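Local coordinates for protein lovastatin nonaketide synthase mokA (Monascus pilosus, PDB 6AD3) that catalyses, as a whole polyketide synthase, the iterative nine-step formation of the lovastatin (monacolin K) polyketide, this chain being its condensation domain, at residues 208-212 with 367-371; 201-205 with 216-220; 481-485 with 499-504. The protein carries 1 engineered substitution. All coordinates share one frame; numbering follows the deposited sequence.

Interaction 1: 208-212 with 367-371; sequences RFVGD and GFFAN
Arg208 and Phe368 form the tight part of this contact: the guanidinium lies nearly parallel to the phenyl ring, planes 12° apart, with CZ of Arg208 3.3 Å from CE1 of Phe368. The stack is off-centre and has cation-pi character, while CD of Arg208 adds a CH-pi contact over the same ring. Bends at chi2 and chi3 fold the arginine back, and NH2 of Arg208 donates to O of Gly211 at 2.8 Å in the guanidinium plane, which limits rotation of the group. Its NH1 pairs with Glu462.

Asp212 carries the polar part: its OD2 accepts two backbone N-H groups, from N of Phe369 at 2.8 Å, above the carboxylate plane, and from N of Ala370 at 3.0 Å on the anti side. Its OD1 bonds Thr215 N, capping the following helix, and also pairs with Arg357.

The link between Phe209 and Phe368 is indirect: a water 2.6 Å from O of Phe209 and 2.7 Å from N of Phe368 bridges them. Residues 208-212 are buried, whereas the 368-370 side of the contact is partly exposed.

His207 to Asp212 correspond to the first six positions of the HHxxxDG signature of condensation domains, with Arg208 at the second histidine. An aspartate paired with an arginine from elsewhere in the chain, as with Arg357 here, is characteristic of that active-site motif.

Interaction 2: 201-205 with 216-220; sequences LFVVA and TENIF
Strand 201-205, through Phe202 and Val204, faces helix 216-220 with the segment axes 10.1 Å apart at closest and their N-to-C directions at 135°, so that the chains run roughly counter to each other; the nearest backbone pair is Val204 CA and Thr216 CA, at 7.0 Å.

Phe202 and Phe220 make a T-shaped pair. The CD2-CE2 edge of Phe202 points into the face of Phe220, with ring centroids 5.0 Å apart, planes at 72° and CD2 of Phe202 3.6 Å from CE2 of Phe220. Val204 divides its two methyls between neighbours on the helix. With CG1 trans to the backbone N (chi1 174°), that branch reaches CD1 of Ile219 at 4.0 Å, while CG2, beside the N, meets CE1 of Phe220 at 3.9 Å. CG2 of Thr216 lies 4.2 Å from CB of Val204, leaving its OG1 to bond the carbonyl O of Asp212.

This is a strand-loop-helix unit: helix 213-227 packs on one face of the five-stranded mixed sheet, and Leu201 and Val203 meet helix 165-176 on the other. No hydrogen bond crosses the contact and every touching residue is buried, which implies that apolar and aromatic packing holds helix to sheet here.

Interaction 3: 481-485 with 499-504; sequences LLTVK and FLESYI
Phe499 opens the helical side by setting CD1 against both methyls of Val484. Its CG is trans to the backbone N (chi1 -174°), which carries the ring toward the strand, where it crosses Val484 at about a right angle, with CD1 of Phe499 3.8 Å from CG2 of Val484 and equally 3.8 Å from CG1. The ring is approached obliquely, and it also touches Tyr335, Leu338 and Leu342 of helix 327-343.

One residue on, Leu500 supplies the closest backbone approach, its CA lying 6.4 Å from CA of Val484. Its CB sits 4.1 Å from CG2 of Val484 as the two side chains slide past each other in opposite directions. Further out, CD1 of Leu500 swings to the other strand residue and meets CB of Leu482 at 3.8 Å. Leu500 thus lies between Val484 and Leu482, the alternate residues whose side chains leave the same face of the strand.

That face belongs to the six-stranded mixed sheet of the C-terminal lobe in the two-lobed, chloramphenicol-acetyltransferase-like fold of condensation domains. Strand 481-487 runs between 301-307 and 468-473, and the C-terminal helix 495-512 packs over it, the short segments inclined at 136°.

A turn further, Tyr503 brings the edge of its ring to Leu482: CD2 of Tyr503 is 3.9 Å from CD2 of Leu482, near the ring plane. Its hydroxyl is engaged elsewhere, hydrogen-bonded to the carbonyl O of Tyr331, while the ring also touches Leu338 and Leu470. Ile504 ends the segment with a lighter touch, its CG1 4.0 Å from CD2 of Leu482, so that this one methyl meets Leu500, Tyr503 and Ile504; Leu308 borders both Leu482 and Ile504.

Overall arrangement
Interactions 1 and 2 adjoin in sequence, their centres 14 Å apart. Strand 201-205 leads into the loop 208-212, which holds most of the HHxxxDG-like signature, and helix 216-220 leads away from it, so interaction 2 packs the two elements on either side of the motif in sequence. Interaction 2 lies on the five-stranded sheet and interaction 3 on the six-stranded one; interaction 1 joins the two, since 367-371 leads into strand 371-377 at an edge of the latter. The centre of interaction 3 is 25 Å from each of the others. Between interactions 1 and 3 the nearest atoms are about 10 Å apart. Between interactions 2 and 3 they are about 12 Å apart.

Interaction 1: 208-212 with 367-371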
# COMPACT_ATOMS: atom_id res chain seq x y z
N ARG A 208 5.28 -7.20 -6.84
CA ARG A 208 3.90 -7.03 -6.36
C ARG A 208 3.25 -8.36 -5.99
O ARG A 208 2.50 -8.40 -5.04
CB ARG A 208 3.09 -6.34 -7.43
CG ARG A 208 1.57 -6.25 -7.20
CD ARG A 208 1.19 -5.22 -6.19
NE ARG A 208 1.52 -5.62 -4.82
CZ ARG A 208 1.40 -4.83 -3.76
NH1 ARG A 208 1.00 -3.59 -3.90
NH2 ARG A 208 1.71 -5.27 -2.55
N PHE A 209 3.47 -9.40 -6.78
CA PHE A 209 2.71 -10.60 -6.62
C PHE A 209 2.99 -11.37 -5.30
O PHE A 209 2.23 -12.29 -4.96
CB PHE A 209 2.95 -11.56 -7.78
CG PHE A 209 2.42 -11.11 -9.12
CD1 PHE A 209 1.64 -9.98 -9.25
CD2 PHE A 209 2.78 -11.81 -10.28
CE1 PHE A 209 1.27 -9.53 -10.48
CE2 PHE A 209 2.40 -11.35 -11.51
CZ PHE A 209 1.60 -10.24 -11.61
N VAL A 210 4.11 -11.07 -4.63
CA VAL A 210 4.59 -11.91 -3.50
C VAL A 210 4.62 -11.23 -2.15
O VAL A 210 4.98 -11.85 -1.17
CB VAL A 210 5.96 -12.57 -3.77
CG1 VAL A 210 5.88 -13.44 -5.04
CG2 VAL A 210 7.06 -11.51 -3.92
N GLY A 211 4.24 -9.95 -2.12
CA GLY A 211 4.31 -9.21 -0.87
C GLY A 211 3.36 -8.07 -0.71
O GLY A 211 2.52 -7.79 -1.57
N ASP A 212 3.48 -7.44 0.48
CA ASP A 212 2.73 -6.21 0.84
C ASP A 212 3.20 -5.78 2.22
O ASP A 212 4.15 -6.35 2.74
CB ASP A 212 1.17 -6.39 0.78
CG ASP A 212 0.60 -7.39 1.81
OD1 ASP A 212 1.24 -7.73 2.83
OD2 ASP A 212 -0.56 -7.82 1.60
N GLY A 367 2.45 -12.98 1.50
CA GLY A 367 2.01 -12.78 0.14
C GLY A 367 1.25 -11.47 -0.01
O GLY A 367 1.38 -10.56 0.84
N PHE A 368 0.56 -11.33 -1.12
CA PHE A 368 -0.08 -10.09 -1.52
C PHE A 368 -1.57 -10.14 -1.21
O PHE A 368 -2.34 -10.72 -1.96
CB PHE A 368 0.15 -9.83 -3.01
CG PHE A 368 -0.60 -8.67 -3.57
CD1 PHE A 368 -0.82 -7.53 -2.82
CD2 PHE A 368 -1.08 -8.71 -4.88
CE1 PHE A 368 -1.43 -6.42 -3.37
CE2 PHE A 368 -1.71 -7.59 -5.43
CZ PHE A 368 -1.92 -6.47 -4.66
N PHE A 369 -1.93 -9.65 -0.02
CA PHE A 369 -3.33 -9.71 0.48
C PHE A 369 -4.01 -8.37 0.42
O PHE A 369 -5.22 -8.31 0.43
CB PHE A 369 -3.37 -10.20 1.91
CG PHE A 369 -3.02 -11.65 2.07
CD1 PHE A 369 -3.98 -12.62 1.89
CD2 PHE A 369 -1.71 -12.05 2.34
CE1 PHE A 369 -3.66 -13.97 2.06
CE2 PHE A 369 -1.40 -13.38 2.52
CZ PHE A 369 -2.37 -14.34 2.41
N ALA A 370 -3.22 -7.30 0.42
CA ALA A 370 -3.73 -5.92 0.59
C ALA A 370 -4.77 -5.50 -0.45
O ALA A 370 -4.78 -5.96 -1.60
CB ALA A 370 -2.57 -4.92 0.63
N ASN A 371 -5.66 -4.62 -0.03
CA ASN A 371 -6.83 -4.30 -0.82
C ASN A 371 -7.13 -2.79 -0.68
O ASN A 371 -6.47 -2.08 0.14
CB ASN A 371 -7.98 -5.11 -0.30
CG ASN A 371 -9.19 -5.09 -1.22
OD1 ASN A 371 -9.09 -4.92 -2.45
ND2 ASN A 371 -10.35 -5.40 -0.63
O HOH W 1 1.01 -13.35 -2.91

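Interaction 2: 201-205 with 216-220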
# COMPACT_ATOMS: atom_id res chain seq x y z
N LEU A 201 21.94 -1.28 6.35
CA LEU A 201 20.66 -1.01 5.68
C LEU A 201 20.09 -2.33 5.16
O LEU A 201 20.66 -2.96 4.28
CB LEU A 201 20.86 0.00 4.54
CG LEU A 201 19.63 0.29 3.68
CD1 LEU A 201 18.55 0.91 4.53
CD2 LEU A 201 20.01 1.17 2.51
N PHE A 202 19.09 -2.83 5.86
CA PHE A 202 18.49 -4.11 5.54
C PHE A 202 17.29 -3.87 4.65
O PHE A 202 16.40 -3.10 5.01
CB PHE A 202 18.03 -4.80 6.82
CG PHE A 202 17.28 -6.07 6.58
CD1 PHE A 202 17.78 -7.02 5.73
CD2 PHE A 202 16.06 -6.29 7.16
CE1 PHE A 202 17.08 -8.18 5.45
CE2 PHE A 202 15.35 -7.46 6.93
CZ PHE A 202 15.82 -8.35 5.98
N VAL A 203 17.33 -4.42 3.44
CA VAL A 203 16.35 -4.13 2.43
C VAL A 203 15.55 -5.40 2.12
O VAL A 203 16.12 -6.46 1.79
CB VAL A 203 17.02 -3.60 1.12
CG1 VAL A 203 15.96 -3.23 0.06
CG2 VAL A 203 17.91 -2.40 1.41
N VAL A 204 14.23 -5.24 2.14
CA VAL A 204 13.30 -6.17 1.61
C VAL A 204 12.64 -5.58 0.36
O VAL A 204 11.97 -4.54 0.41
CB VAL A 204 12.20 -6.52 2.65
CG1 VAL A 204 11.14 -7.40 2.01
CG2 VAL A 204 12.79 -7.16 3.89
N ALA A 205 12.90 -6.21 -0.78
CA ALA A 205 12.34 -5.78 -2.01
C ALA A 205 11.52 -6.92 -2.60
O ALA A 205 11.89 -8.08 -2.50
CB ALA A 205 13.41 -5.36 -2.96
N THR A 216 6.00 -7.66 4.65
CA THR A 216 7.30 -7.10 5.05
C THR A 216 7.49 -7.12 6.57
O THR A 216 8.50 -7.62 7.05
CB THR A 216 7.47 -5.66 4.53
OG1 THR A 216 7.27 -5.66 3.11
CG2 THR A 216 8.86 -5.11 4.85
N GLU A 217 6.44 -6.75 7.32
CA GLU A 217 6.48 -6.85 8.79
C GLU A 217 6.73 -8.28 9.20
O GLU A 217 7.60 -8.56 10.07
CB GLU A 217 5.14 -6.37 9.38
CG GLU A 217 4.88 -4.87 9.23
CD GLU A 217 3.41 -4.46 9.45
OE1 GLU A 217 3.06 -3.27 9.15
OE2 GLU A 217 2.55 -5.32 9.72
N ASN A 218 6.00 -9.21 8.58
CA ASN A 218 6.09 -10.63 8.96
C ASN A 218 7.53 -11.14 8.69
O ASN A 218 8.03 -11.96 9.44
CB ASN A 218 5.08 -11.50 8.20
CG ASN A 218 3.64 -11.30 8.65
OD1 ASN A 218 2.70 -11.88 8.05
ND2 ASN A 218 3.46 -10.61 9.77
N ILE A 219 8.14 -10.74 7.57
CA ILE A 219 9.51 -11.21 7.26
C ILE A 219 10.48 -10.78 8.37
O ILE A 219 11.32 -11.59 8.82
CB ILE A 219 9.98 -10.64 5.89
CG1 ILE A 219 9.22 -11.36 4.76
CG2 ILE A 219 11.48 -10.79 5.74
CD1 ILE A 219 9.28 -10.67 3.42
N PHE A 220 10.43 -9.50 8.75
CA PHE A 220 11.31 -8.98 9.79
C PHE A 220 11.09 -9.78 11.07
O PHE A 220 12.03 -10.22 11.71
CB PHE A 220 11.04 -7.50 10.05
CG PHE A 220 11.83 -6.53 9.18
CD1 PHE A 220 11.40 -6.21 7.87
CD2 PHE A 220 12.84 -5.72 9.75
CE1 PHE A 220 12.02 -5.16 7.12
CE2 PHE A 220 13.41 -4.65 9.00
CZ PHE A 220 12.89 -4.26 7.76

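Interaction 3: 481-485 with 499-504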
# COMPACT_ATOMS: atom_id res chain seq x y z
N LEU A 481 4.06 9.53 10.81
CA LEU A 481 4.81 9.90 9.63
C LEU A 481 3.87 9.96 8.43
O LEU A 481 3.22 8.98 8.11
CB LEU A 481 5.93 8.86 9.37
CG LEU A 481 6.92 9.24 8.25
CD1 LEU A 481 7.72 10.47 8.66
CD2 LEU A 481 7.84 8.06 7.89
N LEU A 482 3.83 11.11 7.77
CA LEU A 482 2.89 11.35 6.70
C LEU A 482 3.65 11.45 5.38
O LEU A 482 4.56 12.29 5.25
CB LEU A 482 2.13 12.67 6.95
CG LEU A 482 1.14 12.79 8.12
CD1 LEU A 482 1.64 12.24 9.41
CD2 LEU A 482 0.73 14.23 8.28
N THR A 483 3.16 10.74 4.36
CA THR A 483 3.71 10.81 3.02
C THR A 483 2.56 11.16 2.08
O THR A 483 1.53 10.46 2.05
CB THR A 483 4.29 9.45 2.56
OG1 THR A 483 5.29 9.04 3.49
CG2 THR A 483 4.90 9.55 1.17
N VAL A 484 2.73 12.24 1.31
CA VAL A 484 1.78 12.63 0.26
C VAL A 484 2.43 12.47 -1.13
O VAL A 484 3.58 12.96 -1.37
CB VAL A 484 1.32 14.10 0.44
CG1 VAL A 484 0.52 14.55 -0.76
CG2 VAL A 484 0.51 14.22 1.71
N LYS A 485 1.72 11.78 -2.01
CA LYS A 485 2.15 11.54 -3.39
C LYS A 485 1.11 12.13 -4.31
O LYS A 485 -0.08 11.86 -4.15
CB LYS A 485 2.28 10.04 -3.66
CG LYS A 485 3.25 9.30 -2.73
CD LYS A 485 3.27 7.78 -3.01
CE LYS A 485 4.35 7.04 -2.22
NZ LYS A 485 4.20 5.56 -2.35
N PHE A 499 0.26 20.50 -0.18
CA PHE A 499 -0.84 19.70 0.35
C PHE A 499 -0.58 19.20 1.76
O PHE A 499 -1.43 19.31 2.64
CB PHE A 499 -1.13 18.50 -0.56
CG PHE A 499 -2.33 17.72 -0.16
CD1 PHE A 499 -2.25 16.72 0.79
CD2 PHE A 499 -3.55 17.95 -0.75
CE1 PHE A 499 -3.37 16.00 1.16
CE2 PHE A 499 -4.67 17.21 -0.39
CZ PHE A 499 -4.58 16.24 0.60
N LEU A 500 0.61 18.71 1.98
CA LEU A 500 0.98 18.18 3.28
C LEU A 500 0.95 19.27 4.35
O LEU A 500 0.43 19.05 5.47
CB LEU A 500 2.37 17.54 3.17
CG LEU A 500 3.09 16.93 4.33
CD1 LEU A 500 2.22 15.92 5.02
CD2 LEU A 500 4.37 16.30 3.82
N GLU A 501 1.39 20.48 4.00
CA GLU A 501 1.35 21.59 4.94
C GLU A 501 -0.09 21.94 5.27
O GLU A 501 -0.40 22.26 6.41
CB GLU A 501 2.08 22.81 4.37
CG GLU A 501 3.60 22.65 4.39
CD GLU A 501 4.35 23.79 3.72
OE1 GLU A 501 5.60 23.81 3.87
OE2 GLU A 501 3.76 24.54 2.88
N SER A 502 -0.94 22.02 4.25
CA SER A 502 -2.37 22.31 4.47
C SER A 502 -3.08 21.24 5.30
O SER A 502 -3.93 21.54 6.14
CB SER A 502 -3.10 22.50 3.14
OG SER A 502 -2.67 23.71 2.54
N TYR A 503 -2.66 19.99 5.11
CA TYR A 503 -3.23 18.88 5.85
C TYR A 503 -2.81 18.94 7.32
O TYR A 503 -3.65 18.81 8.22
CB TYR A 503 -2.79 17.57 5.20
CG TYR A 503 -3.37 16.34 5.86
CD1 TYR A 503 -4.75 16.14 5.93
CD2 TYR A 503 -2.54 15.37 6.39
CE1 TYR A 503 -5.29 15.02 6.55
CE2 TYR A 503 -3.07 14.26 7.05
CZ TYR A 503 -4.45 14.08 7.09
OH TYR A 503 -4.97 12.99 7.76
N ILE A 504 -1.55 19.22 7.57
CA ILE A 504 -1.07 19.35 8.94
C ILE A 504 -1.78 20.51 9.64
O ILE A 504 -2.25 20.39 10.81
CB ILE A 504 0.46 19.51 8.99
CG1 ILE A 504 1.11 18.17 8.61
CG2 ILE A 504 0.92 19.96 10.38
CD1 ILE A 504 2.59 18.27 8.34